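Local coordinates for flagellar biosynthetic protein FliP (Thermotoga maritima MSB8, PDB 5H72) that is a membrane component of the flagellar type III protein export gate, represented here by its periplasmic domain, and probably serves flagellum-specific protein transport, at residues H41-V46 with A58-A63. Residues are numbered along the deposited sequence; the frame is centred on the assembly and turned at random.
Sequences HNEDNV and AKIEEA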
loop_
_atom_site.group_PDB
_atom_site.type_symbol
_atom_site.label_atom_id
_atom_site.label_comp_id
_atom_site.label_asym_id
_atom_site.label_seq_id
_atom_site.Cartn_x
_atom_site.Cartn_y
_atom_site.Cartn_z
ATOM N N HIS A 41 -2.584 -19.629 8.584
ATOM C CA HIS A 41 -2.473 -20.961 7.985
ATOM C C HIS A 41 -2.758 -20.933 6.503
ATOM O O HIS A 41 -3.513 -21.756 5.985
ATOM C CB HIS A 41 -3.417 -21.943 8.688
ATOM C CG HIS A 41 -3.340 -21.875 10.186
ATOM N ND1 HIS A 41 -4.206 -21.114 10.939
ATOM C CD2 HIS A 41 -2.474 -22.437 11.058
ATOM C CE1 HIS A 41 -3.890 -21.224 12.219
ATOM N NE2 HIS A 41 -2.839 -22.025 12.319
ATOM N N ASN A 42 -2.147 -19.966 5.828
ATOM C CA ASN A 42 -2.363 -19.752 4.414
ATOM C C ASN A 42 -1.117 -20.054 3.602
ATOM O O ASN A 42 -1.038 -19.683 2.431
ATOM C CB ASN A 42 -2.805 -18.303 4.158
ATOM C CG ASN A 42 -4.275 -18.087 4.420
ATOM O OD1 ASN A 42 -4.686 -17.050 4.939
ATOM N ND2 ASN A 42 -5.080 -19.075 4.066
ATOM N N GLU A 43 -0.140 -20.718 4.213
ATOM C CA GLU A 43 1.134 -20.973 3.530
ATOM C C GLU A 43 0.954 -21.650 2.178
ATOM O O GLU A 43 1.741 -21.432 1.268
ATOM C CB GLU A 43 2.063 -21.828 4.387
ATOM C CG GLU A 43 2.278 -21.324 5.798
ATOM C CD GLU A 43 1.272 -21.907 6.778
ATOM O OE1 GLU A 43 0.188 -22.361 6.336
ATOM O OE2 GLU A 43 1.568 -21.922 7.996
ATOM N N ASP A 44 -0.091 -22.460 2.042
ATOM C CA ASP A 44 -0.346 -23.169 0.792
ATOM C C ASP A 44 -0.406 -22.229 -0.401
ATOM O O ASP A 44 0.022 -22.598 -1.499
ATOM C CB ASP A 44 -1.640 -23.985 0.880
ATOM C CG ASP A 44 -1.423 -25.356 1.510
ATOM O OD1 ASP A 44 -0.281 -25.868 1.454
ATOM O OD2 ASP A 44 -2.394 -25.926 2.055
ATOM N N ASN A 45 -0.923 -21.019 -0.193
ATOM C CA ASN A 45 -0.947 -20.018 -1.262
ATOM C C ASN A 45 0.430 -19.822 -1.866
ATOM O O ASN A 45 0.572 -19.746 -3.084
ATOM C CB ASN A 45 -1.466 -18.670 -0.758
ATOM C CG ASN A 45 -2.922 -18.716 -0.359
ATOM O OD1 ASN A 45 -3.644 -19.653 -0.700
ATOM N ND2 ASN A 45 -3.368 -17.694 0.358
ATOM N N VAL A 46 1.443 -19.753 -1.012
ATOM C CA VAL A 46 2.806 -19.569 -1.482
ATOM C C VAL A 46 3.252 -20.745 -2.328
ATOM O O VAL A 46 3.697 -20.568 -3.463
ATOM C CB VAL A 46 3.783 -19.406 -0.326
ATOM C CG1 VAL A 46 5.188 -19.195 -0.854
ATOM C CG2 VAL A 46 3.349 -18.265 0.582
ATOM N N ALA A 58 11.258 -25.110 -0.482
ATOM C CA ALA A 58 10.939 -26.019 0.623
ATOM C C ALA A 58 10.139 -25.324 1.731
ATOM O O ALA A 58 9.358 -25.969 2.439
ATOM C CB ALA A 58 12.216 -26.618 1.197
ATOM N N LYS A 59 10.346 -24.015 1.887
ATOM C CA LYS A 59 9.611 -23.232 2.883
ATOM C C LYS A 59 9.301 -21.830 2.364
ATOM O O LYS A 59 9.982 -21.337 1.460
ATOM C CB LYS A 59 10.403 -23.155 4.183
ATOM C CG LYS A 59 11.834 -22.717 4.017
ATOM C CD LYS A 59 12.681 -23.436 5.047
ATOM C CE LYS A 59 13.834 -22.591 5.544
ATOM N NZ LYS A 59 14.462 -23.252 6.728
ATOM N N ILE A 60 8.282 -21.183 2.928
ATOM C CA ILE A 60 7.791 -19.944 2.329
ATOM C C ILE A 60 8.796 -18.802 2.448
ATOM O O ILE A 60 8.733 -17.836 1.684
ATOM C CB ILE A 60 6.437 -19.502 2.925
ATOM C CG1 ILE A 60 6.545 -19.187 4.415
ATOM C CG2 ILE A 60 5.376 -20.574 2.681
ATOM C CD1 ILE A 60 5.273 -18.580 4.974
ATOM N N GLU A 61 9.754 -18.922 3.361
ATOM C CA GLU A 61 10.782 -17.890 3.463
ATOM C C GLU A 61 11.688 -17.865 2.240
ATOM O O GLU A 61 12.459 -16.931 2.070
ATOM C CB GLU A 61 11.633 -18.076 4.718
ATOM C CG GLU A 61 10.873 -17.919 6.027
ATOM C CD GLU A 61 10.186 -19.203 6.452
ATOM O OE1 GLU A 61 10.073 -20.120 5.618
ATOM O OE2 GLU A 61 9.766 -19.299 7.624
ATOM N N GLU A 62 11.606 -18.885 1.396
ATOM C CA GLU A 62 12.430 -18.922 0.187
ATOM C C GLU A 62 11.673 -18.407 -1.047
ATOM O O GLU A 62 12.246 -18.288 -2.124
ATOM C CB GLU A 62 12.939 -20.344 -0.068
ATOM C CG GLU A 62 13.683 -20.967 1.111
ATOM C CD GLU A 62 13.838 -22.482 0.985
ATOM O OE1 GLU A 62 13.203 -23.088 0.086
ATOM O OE2 GLU A 62 14.597 -23.071 1.790
ATOM N N ALA A 63 10.388 -18.108 -0.898
ATOM C CA ALA A 63 9.636 -17.566 -2.021
ATOM C C ALA A 63 10.058 -16.127 -2.305
ATOM O O ALA A 63 10.152 -15.309 -1.388
ATOM C CB ALA A 63 8.149 -17.634 -1.756
#
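Val46 and Ile60 have the nearest CA atoms across the two segments, with Val46 CA 6.3 Å from Ile60 CA. Val46 lies in the first turn of helix 43-52. Ile60 begins a short 3-10 turn, 60-62, in the loop before helix 65-80. That turn carries a backbone bond from Ala63 N to Ile60 O, 3.1 Å long, and in it Ile60 and Ala63 both face Val46. The loop is also tied to itself: Ala58 N donates to Glu62 OE1 over 2.9 Å, nearly straight, on the syn side of the carboxylate but tilted out of its plane.

The side chains of Val46 and Ile60 cross at about a right angle. Ile60 CG2 is the central methyl, 3.6 Å from Val46 CB and close to both valine methyls. CG1 of Val46 is anti to the backbone N (chi1 -179°), and that branch touches Ile60 CG2 and also meets Ala63: Val46 CG1 lies 3.5 Å from Ala63 CB. Glu43, one turn earlier, adds its aliphatic part. Its CB is 3.9 Å from Ile60 CG2, and its CG is 4.1 Å from Ile60 CD1. A bend at chi2 (91°) then leads the carboxylate away from the loop.

Leu37 of helix 17-39 and Ala71 of helix 65-80 also touch Val46, while Ile34 packs on Ile60. The contact joins the start of helix 43-52 to the loop before helix 65-80, beside helix 17-39, in the helical periplasmic domain. Nearby, Lys38 forms a salt bridge with Glu61, and Arg30 bonds to Ala63 O. Between the two segments themselves the chemistry is apolar. Buried methyl groups hold them by van der Waals contact, and the charged end of Glu43 stays out of the interface.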